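Local coordinates for thermotoga maritima TmcAL (Thermotoga maritima, PDB 5Y0T), which belongs to the HIGH nucleotidyl transferase family of the HUP clan, with a Rossmann-like core and a pocket that holds adenosine-5'-rp-alpha-thio-triphosphate, at residues Gly45-Ile50 and Gly246-Glu251; Ser317-Asn322 and Val392-Phe397; Ala35-Asn40 and Asp65-Leu70; Pro71-Thr76 and Leu385-Leu390; Ile50-Arg55 and Glu411-Ile416. All coordinates share one frame; numbering follows the deposited sequence.

Contact 1: Gly45-Ile50 and Gly246-Glu251; sequences GEPAVI and GPVFLE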
# COMPACT_ATOMS: atom_id res chain seq x y z
N GLY A 45 0.98 -2.18 18.38
CA GLY A 45 0.81 -1.71 17.01
C GLY A 45 1.87 -0.71 16.56
O GLY A 45 1.63 0.12 15.68
N GLU A 46 3.05 -0.77 17.16
CA GLU A 46 4.15 0.12 16.78
C GLU A 46 5.29 -0.71 16.22
O GLU A 46 5.36 -1.90 16.51
CB GLU A 46 4.65 0.93 17.97
CG GLU A 46 3.62 1.89 18.56
CD GLU A 46 4.25 2.87 19.53
OE1 GLU A 46 4.98 3.78 19.07
OE2 GLU A 46 4.01 2.73 20.75
N PRO A 47 6.17 -0.10 15.42
CA PRO A 47 7.40 -0.81 15.06
C PRO A 47 8.33 -0.87 16.25
O PRO A 47 8.28 0.01 17.12
CB PRO A 47 8.01 0.06 13.96
CG PRO A 47 7.49 1.46 14.26
CD PRO A 47 6.11 1.26 14.85
N ALA A 48 9.19 -1.89 16.29
CA ALA A 48 10.26 -1.92 17.27
C ALA A 48 11.20 -0.78 16.94
O ALA A 48 11.39 -0.44 15.76
CB ALA A 48 10.96 -3.26 17.26
N VAL A 49 11.78 -0.16 17.95
CA VAL A 49 12.55 1.04 17.67
C VAL A 49 13.89 0.67 16.98
O VAL A 49 14.44 1.48 16.23
CB VAL A 49 12.77 1.86 18.97
CG1 VAL A 49 13.70 1.13 19.97
CG2 VAL A 49 13.28 3.25 18.61
N ILE A 50 14.38 -0.54 17.22
CA ILE A 50 15.45 -1.15 16.40
C ILE A 50 15.02 -2.57 16.09
O ILE A 50 14.10 -3.07 16.73
CB ILE A 50 16.82 -1.17 17.10
CG1 ILE A 50 16.72 -1.83 18.48
CG2 ILE A 50 17.41 0.24 17.23
CD1 ILE A 50 18.08 -1.87 19.21
N GLY A 246 18.36 2.80 12.82
CA GLY A 246 17.41 3.24 13.82
C GLY A 246 17.61 4.71 14.15
O GLY A 246 18.55 5.31 13.66
N PRO A 247 16.72 5.29 14.97
CA PRO A 247 15.53 4.63 15.51
C PRO A 247 14.45 4.57 14.45
O PRO A 247 14.50 5.35 13.51
CB PRO A 247 15.12 5.54 16.67
CG PRO A 247 15.57 6.91 16.22
CD PRO A 247 16.84 6.69 15.40
N VAL A 248 13.53 3.63 14.58
CA VAL A 248 12.37 3.57 13.69
C VAL A 248 11.14 3.87 14.53
O VAL A 248 10.91 3.22 15.55
CB VAL A 248 12.23 2.19 13.03
CG1 VAL A 248 10.94 2.13 12.19
CG2 VAL A 248 13.46 1.87 12.16
N PHE A 249 10.35 4.87 14.11
CA PHE A 249 9.16 5.26 14.88
C PHE A 249 7.90 5.07 14.05
O PHE A 249 7.94 5.10 12.82
CB PHE A 249 9.24 6.71 15.36
CG PHE A 249 10.35 6.99 16.34
CD1 PHE A 249 10.37 6.36 17.58
CD2 PHE A 249 11.36 7.89 16.03
CE1 PHE A 249 11.39 6.63 18.49
CE2 PHE A 249 12.38 8.15 16.94
CZ PHE A 249 12.39 7.51 18.18
N LEU A 250 6.76 4.88 14.71
CA LEU A 250 5.50 4.71 14.01
C LEU A 250 5.20 5.88 13.08
O LEU A 250 4.68 5.71 11.98
CB LEU A 250 4.35 4.55 14.99
CG LEU A 250 2.98 4.32 14.36
CD1 LEU A 250 2.98 3.08 13.51
CD2 LEU A 250 1.93 4.22 15.46
N GLU A 251 5.55 7.08 13.52
CA GLU A 251 5.23 8.26 12.72
C GLU A 251 6.00 8.25 11.40
O GLU A 251 5.54 8.83 10.40
CB GLU A 251 5.48 9.54 13.52
CG GLU A 251 6.90 9.73 14.01
CD GLU A 251 7.10 9.34 15.46
OE1 GLU A 251 6.39 8.42 15.96
OE2 GLU A 251 7.97 9.95 16.11
O HOH W 1 7.03 4.11 17.57
O HOH W 2 9.20 2.62 17.78
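V49 packs tightly against P247 and V248. Its carbonyl O accepts the N-H of V248 at 2.9 Å, and V248 O answers with a CA-H...O contact from V49 CA at 3.5 Å, almost linear at the hydrogen. V49 CG2, turned anti to the backbone N, reaches P247 CB at 3.5 Å and comes obliquely to the F249 ring, with F249 CE1 3.9 Å off. A cis peptide precedes P247. Further along, the ring of P47 lies against the backbone of L250, P47 CG 3.5 Å from L250 N, and its CB meets V248 CG1. The two loops run nearly antiparallel, 159° apart, without forming regular strands: 45-50 links strand 32-38 to helix 52-61 of the Rossmann-like HUP core, and 246-251 leads into helix 254-261. The looser parts are bridged by water. One water donates to both P47 O and V248 O, bridging two acceptors that cannot bond each other. Another accepts from L250 N and donates to E46 OE1 at 2.6 Å, while E46 OE2 makes salt bridges to R44 and R214. The E46 side chain lies near the pocket of the bound adenosine-5'-rp-alpha-thio-triphosphate.

Contact 2: Ser317-Asn322 and Val392-Phe397; sequences SVFEVN and VKATNF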
# COMPACT_ATOMS: atom_id res chain seq x y z
N SER A 317 -4.31 -4.29 8.62
CA SER A 317 -4.76 -3.84 7.30
C SER A 317 -3.61 -3.78 6.29
O SER A 317 -3.72 -4.29 5.17
CB SER A 317 -5.43 -2.48 7.40
OG SER A 317 -6.55 -2.54 8.26
N VAL A 318 -2.50 -3.16 6.66
CA VAL A 318 -1.42 -2.99 5.70
C VAL A 318 -0.78 -4.34 5.34
O VAL A 318 -0.30 -4.53 4.22
CB VAL A 318 -0.36 -2.00 6.22
CG1 VAL A 318 0.57 -2.67 7.24
CG2 VAL A 318 0.43 -1.42 5.08
N PHE A 319 -0.81 -5.29 6.27
CA PHE A 319 -0.23 -6.61 6.03
C PHE A 319 -1.28 -7.60 5.54
O PHE A 319 -0.98 -8.78 5.35
CB PHE A 319 0.45 -7.12 7.31
CG PHE A 319 1.70 -6.35 7.67
CD1 PHE A 319 2.59 -5.95 6.68
CD2 PHE A 319 1.96 -6.00 9.00
CE1 PHE A 319 3.74 -5.23 6.99
CE2 PHE A 319 3.11 -5.28 9.32
CZ PHE A 319 4.00 -4.89 8.32
N GLU A 320 -2.50 -7.11 5.35
CA GLU A 320 -3.62 -7.92 4.86
C GLU A 320 -3.81 -9.16 5.71
O GLU A 320 -3.90 -10.29 5.21
CB GLU A 320 -3.43 -8.30 3.40
CG GLU A 320 -3.41 -7.10 2.47
CD GLU A 320 -3.36 -7.48 1.01
OE1 GLU A 320 -2.56 -8.38 0.65
OE2 GLU A 320 -4.13 -6.88 0.21
N VAL A 321 -3.90 -8.96 7.01
CA VAL A 321 -4.00 -10.09 7.91
C VAL A 321 -5.50 -10.36 8.05
O VAL A 321 -6.19 -9.69 8.81
CB VAL A 321 -3.32 -9.73 9.26
CG1 VAL A 321 -3.45 -10.85 10.27
CG2 VAL A 321 -1.84 -9.38 9.01
N ASN A 322 -5.98 -11.40 7.37
CA ASN A 322 -7.43 -11.51 7.23
C ASN A 322 -8.02 -12.39 8.33
O ASN A 322 -7.28 -13.04 9.08
CB ASN A 322 -7.80 -12.05 5.84
CG ASN A 322 -7.21 -13.43 5.56
OD1 ASN A 322 -7.68 -14.44 6.08
ND2 ASN A 322 -6.19 -13.47 4.72
N VAL A 392 8.28 -12.55 7.09
CA VAL A 392 9.23 -12.01 6.09
C VAL A 392 8.76 -10.66 5.54
O VAL A 392 9.55 -9.72 5.40
CB VAL A 392 9.42 -13.01 4.93
CG1 VAL A 392 10.21 -12.37 3.77
CG2 VAL A 392 10.13 -14.25 5.44
N LYS A 393 7.47 -10.58 5.24
CA LYS A 393 6.87 -9.36 4.71
C LYS A 393 7.01 -8.21 5.71
O LYS A 393 7.33 -7.08 5.33
CB LYS A 393 5.39 -9.61 4.36
CG LYS A 393 4.58 -8.34 4.11
CD LYS A 393 3.25 -8.64 3.40
CE LYS A 393 2.29 -9.45 4.26
NZ LYS A 393 1.06 -9.86 3.51
N ALA A 394 6.79 -8.50 6.99
CA ALA A 394 6.91 -7.47 8.02
C ALA A 394 8.33 -6.94 8.09
O ALA A 394 8.55 -5.73 8.21
CB ALA A 394 6.48 -8.02 9.38
N THR A 395 9.31 -7.84 8.02
CA THR A 395 10.72 -7.44 8.01
C THR A 395 11.05 -6.59 6.80
O THR A 395 11.72 -5.56 6.91
CB THR A 395 11.65 -8.69 8.03
OG1 THR A 395 11.36 -9.47 9.18
CG2 THR A 395 13.12 -8.30 8.08
N ASN A 396 10.58 -7.01 5.63
CA ASN A 396 10.90 -6.29 4.41
C ASN A 396 10.28 -4.90 4.39
O ASN A 396 10.90 -3.94 3.92
CB ASN A 396 10.44 -7.10 3.20
CG ASN A 396 11.29 -8.34 2.99
OD1 ASN A 396 12.41 -8.43 3.51
ND2 ASN A 396 10.79 -9.28 2.19
N PHE A 397 9.05 -4.79 4.89
CA PHE A 397 8.36 -3.52 4.97
C PHE A 397 9.05 -2.61 5.98
O PHE A 397 9.36 -1.46 5.70
CB PHE A 397 6.90 -3.75 5.36
CG PHE A 397 6.10 -2.49 5.53
CD1 PHE A 397 5.60 -1.81 4.42
CD2 PHE A 397 5.81 -1.99 6.80
CE1 PHE A 397 4.84 -0.64 4.58
CE2 PHE A 397 5.06 -0.82 6.97
CZ PHE A 397 4.56 -0.15 5.86
O HOH W 3 0.05 -7.76 1.96
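F319, K393 and F397 carry this contact, in which the Schellman motif ending helix 307-318 packs on helix 381-399. E320, at positive phi, turns the chain out of the helix, and F319 just before it sends its ring to the other helix. The F319 ring presents its edge to the face of F397 in an offset edge-to-face stack, planes at 87° and centroids 5.5 Å apart. F319 CZ leads, 3.7 Å from F397 CD2 and 3.9 Å from A394 CA. CG1 of the neighbouring V318 lies over one face of the F319 ring. F397 also meets F256 edge-to-face, and L263 of the second subunit packs on both rings, so the cluster lies at the dimer interface. K393 runs past F319 in the opposite direction. Its CG, anti to the backbone N (chi1 166°), lies 4.0 Å from F319 CD1, and a bend at chi3 (66°) takes the amine to the turn. K393 NZ donates to F319 O at 3.0 Å, from well above the carbonyl plane. The ammonium of K393 is also linked to E320 through one water, which accepts from K393 NZ at 2.8 Å and donates to E320 OE1.

Contact 3: Ala35-Asn40 and Asp65-Leu70; sequences AVMSGN and DVVLEL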
# COMPACT_ATOMS: atom_id res chain seq x y z
N ALA A 35 13.95 -17.18 25.33
CA ALA A 35 12.99 -16.08 25.17
C ALA A 35 12.23 -16.22 23.87
O ALA A 35 12.83 -16.59 22.87
CB ALA A 35 13.69 -14.73 25.22
N VAL A 36 10.92 -15.96 23.89
CA VAL A 36 10.15 -15.79 22.67
C VAL A 36 9.83 -14.31 22.60
O VAL A 36 9.23 -13.76 23.52
CB VAL A 36 8.86 -16.70 22.61
CG1 VAL A 36 7.85 -16.39 23.75
CG2 VAL A 36 8.19 -16.59 21.23
N MET A 37 10.27 -13.68 21.51
CA MET A 37 10.32 -12.24 21.39
C MET A 37 9.58 -11.77 20.14
O MET A 37 9.75 -12.33 19.06
CB MET A 37 11.79 -11.76 21.32
CG MET A 37 11.99 -10.24 21.38
SD MET A 37 13.71 -9.77 21.07
CE MET A 37 13.72 -9.89 19.28
N SER A 38 8.76 -10.74 20.29
CA SER A 38 8.18 -10.07 19.14
C SER A 38 9.28 -9.60 18.21
O SER A 38 10.35 -9.16 18.65
CB SER A 38 7.32 -8.88 19.58
OG SER A 38 6.17 -9.33 20.28
N GLY A 39 8.96 -9.60 16.92
CA GLY A 39 9.86 -9.29 15.83
C GLY A 39 10.01 -7.79 15.68
O GLY A 39 10.53 -7.12 16.57
N ASN A 40 9.79 -7.31 14.46
CA ASN A 40 9.90 -5.90 14.17
C ASN A 40 8.66 -5.04 14.47
O ASN A 40 8.72 -3.83 14.34
CB ASN A 40 10.29 -5.73 12.70
CG ASN A 40 11.71 -6.20 12.43
OD1 ASN A 40 12.50 -6.34 13.35
ND2 ASN A 40 12.04 -6.41 11.17
N ASP A 65 19.79 -17.61 26.57
CA ASP A 65 20.60 -18.57 25.80
C ASP A 65 20.15 -18.72 24.36
O ASP A 65 20.97 -18.91 23.47
CB ASP A 65 20.58 -19.95 26.45
CG ASP A 65 21.14 -19.93 27.87
OD1 ASP A 65 20.46 -20.38 28.80
OD2 ASP A 65 22.26 -19.42 28.04
N VAL A 66 18.83 -18.71 24.17
CA VAL A 66 18.20 -18.85 22.84
C VAL A 66 17.04 -17.86 22.69
O VAL A 66 16.19 -17.76 23.57
CB VAL A 66 17.65 -20.28 22.62
CG1 VAL A 66 17.07 -20.44 21.19
CG2 VAL A 66 18.74 -21.35 22.90
N VAL A 67 17.00 -17.16 21.56
CA VAL A 67 15.91 -16.23 21.27
C VAL A 67 15.10 -16.76 20.08
O VAL A 67 15.67 -17.09 19.05
CB VAL A 67 16.39 -14.80 20.92
CG1 VAL A 67 15.18 -13.91 20.57
CG2 VAL A 67 17.17 -14.19 22.09
N LEU A 68 13.79 -16.86 20.28
CA LEU A 68 12.83 -17.29 19.26
C LEU A 68 11.99 -16.11 18.82
O LEU A 68 11.74 -15.21 19.62
CB LEU A 68 11.91 -18.38 19.80
CG LEU A 68 12.60 -19.45 20.66
CD1 LEU A 68 11.57 -20.43 21.26
CD2 LEU A 68 13.62 -20.17 19.82
N GLU A 69 11.57 -16.08 17.56
CA GLU A 69 10.61 -15.05 17.16
C GLU A 69 9.18 -15.49 17.44
O GLU A 69 8.77 -16.60 17.08
CB GLU A 69 10.74 -14.70 15.67
CG GLU A 69 9.79 -13.57 15.29
CD GLU A 69 9.97 -13.03 13.88
OE1 GLU A 69 10.84 -13.55 13.13
OE2 GLU A 69 9.23 -12.10 13.51
N LEU A 70 8.42 -14.62 18.10
CA LEU A 70 6.96 -14.79 18.20
C LEU A 70 6.40 -14.34 16.85
O LEU A 70 6.57 -13.19 16.47
CB LEU A 70 6.40 -13.94 19.34
CG LEU A 70 4.87 -13.88 19.52
CD1 LEU A 70 4.33 -15.28 19.81
CD2 LEU A 70 4.48 -12.92 20.63
O HOH W 4 7.33 -11.03 15.19
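The carboxylate of E69 is the flat side group that approaches the other segment, just past its strand. E69 OE2 lies 3.7 Å from G39 CA, brought there by an extended chain with CG anti to the backbone N (chi1 -177°), while OE1 is engaged by K52 in a salt bridge. A water donates to E69 OE2 and to L70 O, and takes a weak bond from G39 N, closing the end of the strand pair. The sheet itself has two faces. One carries A35, M37, V67 and E69, with M37 CB 4.1 Å from V67 CG1; the other carries V36, S38, L68 and L70, where V36 CG2 touches L70 CB at 3.7 Å beneath V89 and F82 of helix 79-92. Four backbone bonds join the strands: A35 N to V66 O at 2.9 Å, then L68 N to A35 O, M37 N to L68 O and L70 N to M37 O, each 2.8 Å. The strand directions differ by 41°. The M37 side chain lies near the bound adenosine-5'-rp-alpha-thio-triphosphate. Neighbouring parallel strands joined through helix 52-61 form a beta-alpha-beta crossover, the unit from which the Rossmann-like HUP core is built.

Contact 4: Pro71-Thr76 and Leu385-Leu390; sequences PVVFAT and LEQIDL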
# COMPACT_ATOMS: atom_id res chain seq x y z
N PRO A 71 5.77 -15.26 16.09
CA PRO A 71 5.34 -14.85 14.74
C PRO A 71 4.45 -13.62 14.74
O PRO A 71 3.66 -13.43 15.68
CB PRO A 71 4.58 -16.09 14.23
CG PRO A 71 5.36 -17.24 14.88
CD PRO A 71 5.60 -16.71 16.31
N VAL A 72 4.57 -12.81 13.71
CA VAL A 72 3.84 -11.54 13.59
C VAL A 72 2.34 -11.68 13.85
O VAL A 72 1.72 -10.81 14.46
CB VAL A 72 4.03 -10.91 12.18
CG1 VAL A 72 3.12 -9.69 11.99
CG2 VAL A 72 5.50 -10.56 11.95
N VAL A 73 1.75 -12.77 13.38
CA VAL A 73 0.31 -12.93 13.51
C VAL A 73 -0.12 -12.95 14.99
O VAL A 73 -1.25 -12.60 15.31
CB VAL A 73 -0.18 -14.21 12.77
CG1 VAL A 73 0.43 -15.50 13.40
CG2 VAL A 73 -1.70 -14.24 12.72
N PHE A 74 0.75 -13.45 15.88
CA PHE A 74 0.54 -13.35 17.34
C PHE A 74 1.11 -12.09 17.98
O PHE A 74 0.48 -11.51 18.87
CB PHE A 74 1.11 -14.59 18.04
CG PHE A 74 0.61 -15.87 17.43
CD1 PHE A 74 -0.71 -16.23 17.59
CD2 PHE A 74 1.45 -16.66 16.65
CE1 PHE A 74 -1.20 -17.40 17.00
CE2 PHE A 74 0.98 -17.83 16.07
CZ PHE A 74 -0.35 -18.20 16.24
N ALA A 75 2.31 -11.70 17.56
CA ALA A 75 3.01 -10.57 18.18
C ALA A 75 2.22 -9.27 18.13
O ALA A 75 2.38 -8.39 18.99
CB ALA A 75 4.40 -10.38 17.51
N THR A 76 1.42 -9.10 17.08
CA THR A 76 0.61 -7.90 16.92
C THR A 76 -0.86 -8.05 17.33
O THR A 76 -1.66 -7.17 17.00
CB THR A 76 0.68 -7.38 15.47
OG1 THR A 76 0.25 -8.41 14.57
CG2 THR A 76 2.12 -6.97 15.13
N LEU A 385 3.19 -21.73 5.66
CA LEU A 385 3.65 -20.83 4.61
C LEU A 385 3.09 -19.42 4.77
O LEU A 385 3.82 -18.45 4.60
CB LEU A 385 3.30 -21.40 3.22
CG LEU A 385 4.08 -22.66 2.83
CD1 LEU A 385 3.56 -23.26 1.50
CD2 LEU A 385 5.57 -22.39 2.75
N GLU A 386 1.80 -19.31 5.09
CA GLU A 386 1.19 -17.99 5.32
C GLU A 386 1.78 -17.27 6.52
O GLU A 386 2.07 -16.07 6.45
CB GLU A 386 -0.34 -18.12 5.48
CG GLU A 386 -1.00 -18.59 4.18
CD GLU A 386 -2.52 -18.68 4.24
OE1 GLU A 386 -3.11 -18.35 5.29
OE2 GLU A 386 -3.12 -19.09 3.23
N GLN A 387 2.00 -18.00 7.61
CA GLN A 387 2.57 -17.39 8.79
C GLN A 387 3.98 -16.86 8.52
O GLN A 387 4.29 -15.70 8.83
CB GLN A 387 2.60 -18.38 9.96
CG GLN A 387 1.22 -18.66 10.56
CD GLN A 387 1.25 -19.69 11.69
OE1 GLN A 387 2.25 -20.40 11.88
NE2 GLN A 387 0.17 -19.77 12.45
N ILE A 388 4.83 -17.69 7.92
CA ILE A 388 6.23 -17.28 7.77
C ILE A 388 6.38 -16.22 6.67
O ILE A 388 7.24 -15.34 6.77
CB ILE A 388 7.15 -18.51 7.52
CG1 ILE A 388 8.57 -18.22 8.01
CG2 ILE A 388 7.14 -18.96 6.03
CD1 ILE A 388 9.42 -19.50 8.16
N ASP A 389 5.49 -16.25 5.67
CA ASP A 389 5.44 -15.20 4.65
C ASP A 389 5.12 -13.84 5.29
O ASP A 389 5.70 -12.81 4.91
CB ASP A 389 4.40 -15.54 3.58
CG ASP A 389 4.18 -14.39 2.60
OD1 ASP A 389 5.05 -14.19 1.72
OD2 ASP A 389 3.16 -13.69 2.72
N LEU A 390 4.24 -13.85 6.28
CA LEU A 390 3.93 -12.62 7.01
C LEU A 390 5.14 -12.13 7.81
O LEU A 390 5.45 -10.93 7.81
CB LEU A 390 2.72 -12.84 7.93
CG LEU A 390 2.35 -11.67 8.85
CD1 LEU A 390 2.12 -10.37 8.04
CD2 LEU A 390 1.14 -12.00 9.69
O HOH W 5 3.23 -14.52 11.23
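V72 and L390 meet in buried, largely apolar packing between the one-turn helix 72-75 and the long helix 381-399. Their side chains cross at about a right angle, V72 CG1 lying 3.8 Å from L390 CG. With chi1 at 175°, L390 CG is swung to the side opposite the backbone N, which turns its CD2 branch to the short helix. L390 CD2 slips in beside the first turn, 3.8 Å from V73 N and 4.0 Å from V73 CB. The short helix directly follows strand 66-70, which pairs in parallel with strand 32-38 in the Rossmann-like sheet, with P71 as its N-cap, so that the strand's end is set against a helix from far along the chain. One turn earlier in helix 381-399, Q387 NE2 comes within 4.1 Å of F74 CZ, the amide and ring planes 76° apart. That amide is fixed by other partners: OE1 accepts from Q335 N and NE2 donates to G333 O. V73 CG1 sits over one face of the F74 ring, toward its rim. Polar atoms at the start of the short helix are also served: a water accepts from V73 N at 3.1 Å and donates to Q387 O at 2.9 Å, and V72 N bonds to D391 OD1.

Contact 5: Ile50-Arg55 and Glu411-Ile416; sequences IDKFAR and ERDFSI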
# COMPACT_ATOMS: atom_id res chain seq x y z
N ILE A 50 14.38 -0.54 17.22
CA ILE A 50 15.45 -1.15 16.40
C ILE A 50 15.02 -2.57 16.09
O ILE A 50 14.10 -3.07 16.73
CB ILE A 50 16.82 -1.17 17.10
CG1 ILE A 50 16.72 -1.83 18.48
CG2 ILE A 50 17.41 0.24 17.23
CD1 ILE A 50 18.08 -1.87 19.21
N ASP A 51 15.65 -3.24 15.12
CA ASP A 51 15.01 -4.45 14.60
C ASP A 51 15.28 -5.68 15.46
O ASP A 51 16.00 -5.61 16.45
CB ASP A 51 15.37 -4.69 13.11
CG ASP A 51 16.80 -5.17 12.89
OD1 ASP A 51 17.53 -5.53 13.84
OD2 ASP A 51 17.19 -5.19 11.70
N LYS A 52 14.68 -6.80 15.08
CA LYS A 52 14.69 -7.98 15.93
C LYS A 52 16.07 -8.62 16.00
O LYS A 52 16.41 -9.28 16.99
CB LYS A 52 13.65 -9.00 15.43
CG LYS A 52 14.00 -9.57 14.05
CD LYS A 52 12.79 -10.27 13.41
CE LYS A 52 13.16 -10.79 12.01
NZ LYS A 52 11.99 -11.48 11.37
N PHE A 53 16.89 -8.42 14.97
CA PHE A 53 18.24 -8.99 14.99
C PHE A 53 19.11 -8.27 16.02
O PHE A 53 19.87 -8.89 16.78
CB PHE A 53 18.85 -8.91 13.59
CG PHE A 53 18.02 -9.62 12.54
CD1 PHE A 53 17.89 -11.00 12.56
CD2 PHE A 53 17.37 -8.91 11.55
CE1 PHE A 53 17.12 -11.65 11.60
CE2 PHE A 53 16.60 -9.56 10.60
CZ PHE A 53 16.48 -10.92 10.63
N ALA A 54 18.98 -6.96 16.08
CA ALA A 54 19.66 -6.18 17.11
C ALA A 54 19.12 -6.51 18.50
O ALA A 54 19.89 -6.70 19.46
CB ALA A 54 19.51 -4.68 16.82
N ARG A 55 17.81 -6.58 18.64
CA ARG A 55 17.24 -6.82 19.97
C ARG A 55 17.49 -8.28 20.42
O ARG A 55 17.68 -8.53 21.61
CB ARG A 55 15.75 -6.46 19.98
CG ARG A 55 15.53 -4.96 20.29
CD ARG A 55 14.20 -4.41 19.74
NE ARG A 55 13.07 -5.31 20.01
CZ ARG A 55 12.43 -5.98 19.06
NH1 ARG A 55 12.78 -5.82 17.78
NH2 ARG A 55 11.44 -6.80 19.38
N GLU A 411 16.59 -8.93 1.61
CA GLU A 411 15.64 -9.46 2.59
C GLU A 411 16.42 -9.88 3.83
O GLU A 411 17.12 -10.89 3.81
CB GLU A 411 14.86 -10.63 2.00
CG GLU A 411 14.03 -10.26 0.76
CD GLU A 411 13.10 -11.38 0.33
OE1 GLU A 411 12.04 -11.55 0.95
OE2 GLU A 411 13.44 -12.11 -0.62
N ARG A 412 16.28 -9.12 4.91
CA ARG A 412 17.10 -9.39 6.10
C ARG A 412 16.80 -10.73 6.75
O ARG A 412 17.69 -11.31 7.37
CB ARG A 412 16.97 -8.24 7.10
CG ARG A 412 17.76 -7.01 6.62
CD ARG A 412 17.50 -5.77 7.46
NE ARG A 412 17.96 -5.87 8.85
CZ ARG A 412 19.22 -5.71 9.24
NH1 ARG A 412 20.18 -5.51 8.34
NH2 ARG A 412 19.54 -5.78 10.53
N ASP A 413 15.59 -11.26 6.60
CA ASP A 413 15.38 -12.62 7.11
C ASP A 413 16.28 -13.65 6.43
O ASP A 413 16.61 -14.67 7.01
CB ASP A 413 13.95 -13.04 6.96
CG ASP A 413 13.07 -12.39 7.97
OD1 ASP A 413 12.24 -11.58 7.56
OD2 ASP A 413 13.27 -12.66 9.18
N PHE A 414 16.58 -13.44 5.16
CA PHE A 414 17.48 -14.36 4.48
C PHE A 414 18.95 -13.98 4.59
O PHE A 414 19.81 -14.86 4.59
CB PHE A 414 17.03 -14.51 3.02
CG PHE A 414 15.64 -15.06 2.92
CD1 PHE A 414 15.42 -16.43 3.05
CD2 PHE A 414 14.55 -14.22 2.78
CE1 PHE A 414 14.13 -16.95 3.01
CE2 PHE A 414 13.24 -14.74 2.73
CZ PHE A 414 13.04 -16.10 2.83
N SER A 415 19.25 -12.69 4.69
CA SER A 415 20.65 -12.27 4.67
C SER A 415 21.31 -12.35 6.06
O SER A 415 22.51 -12.54 6.16
CB SER A 415 20.77 -10.85 4.09
OG SER A 415 20.26 -9.88 4.97
N ILE A 416 20.51 -12.22 7.12
CA ILE A 416 21.03 -12.23 8.49
C ILE A 416 20.76 -13.58 9.13
O ILE A 416 19.61 -13.93 9.37
CB ILE A 416 20.38 -11.15 9.39
CG1 ILE A 416 20.40 -9.75 8.75
CG2 ILE A 416 20.99 -11.17 10.82
CD1 ILE A 416 21.77 -9.21 8.40
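The N-terminal end of helix 52-61, capped by D51, packs against the short helix 412-415 near the C-terminus. The D51 carboxylate divides its work: OD1 accepts from A54 N at 3.0 Å, the capping bond, and OD2 receives R412. R412 NH2 donates to D51 OD2 at 2.7 Å, on the syn lone pair of that oxygen, and NE adds a weak bond to the same oxygen, the two flat groups 28° apart. A second salt bridge runs from K52 NZ to D413 OD2 at 2.8 Å, again on the syn side; the K52 chain, extended beyond CG, carries its amine out to D413. Between the two bridges stands F53. I416 CB makes a CH-pi contact over one face of the F53 ring, 3.9 Å from the centroid and only 8° off the normal, while K52 CG sits over the opposite face. The guanidinium of R412 is steeply turned to this ring, at 76°, and one of its own faces carries I416 CG1. The K52-D413 bridge has further partners: K52 NZ also meets E69 and T395, and D413 OD2 also meets R338. Sharing the charges of this bridge among several partners probably offsets the cost of burying them and fixes the direction of its amine and carboxylate.

In the fold
The first segments of contacts 3, 1 and 5 follow one another from strand 32-38 to helix 52-61, and these contacts interlock along the chain: A48 N of contact 1 bonds N40 O of contact 3 at 2.8 Å, N40 OD1 takes K52 N of contact 5 at 2.8 Å, and contacts 1 and 5 share I50. Helix 381-399 joins contacts 2 and 4, whose centres are 8 Å apart and which touch through F319 CB and L390 CD1 (3.7 Å). T395 OG1 of contact 2 meets K52 NZ of contact 5 at 3.0 Å. The bound adenosine-5'-rp-alpha-thio-triphosphate lies about 7 Å from the M37 side chain of contact 3, about 9 Å from that of E46, about 12 Å from that of K52 and about 13 Å from that of F74.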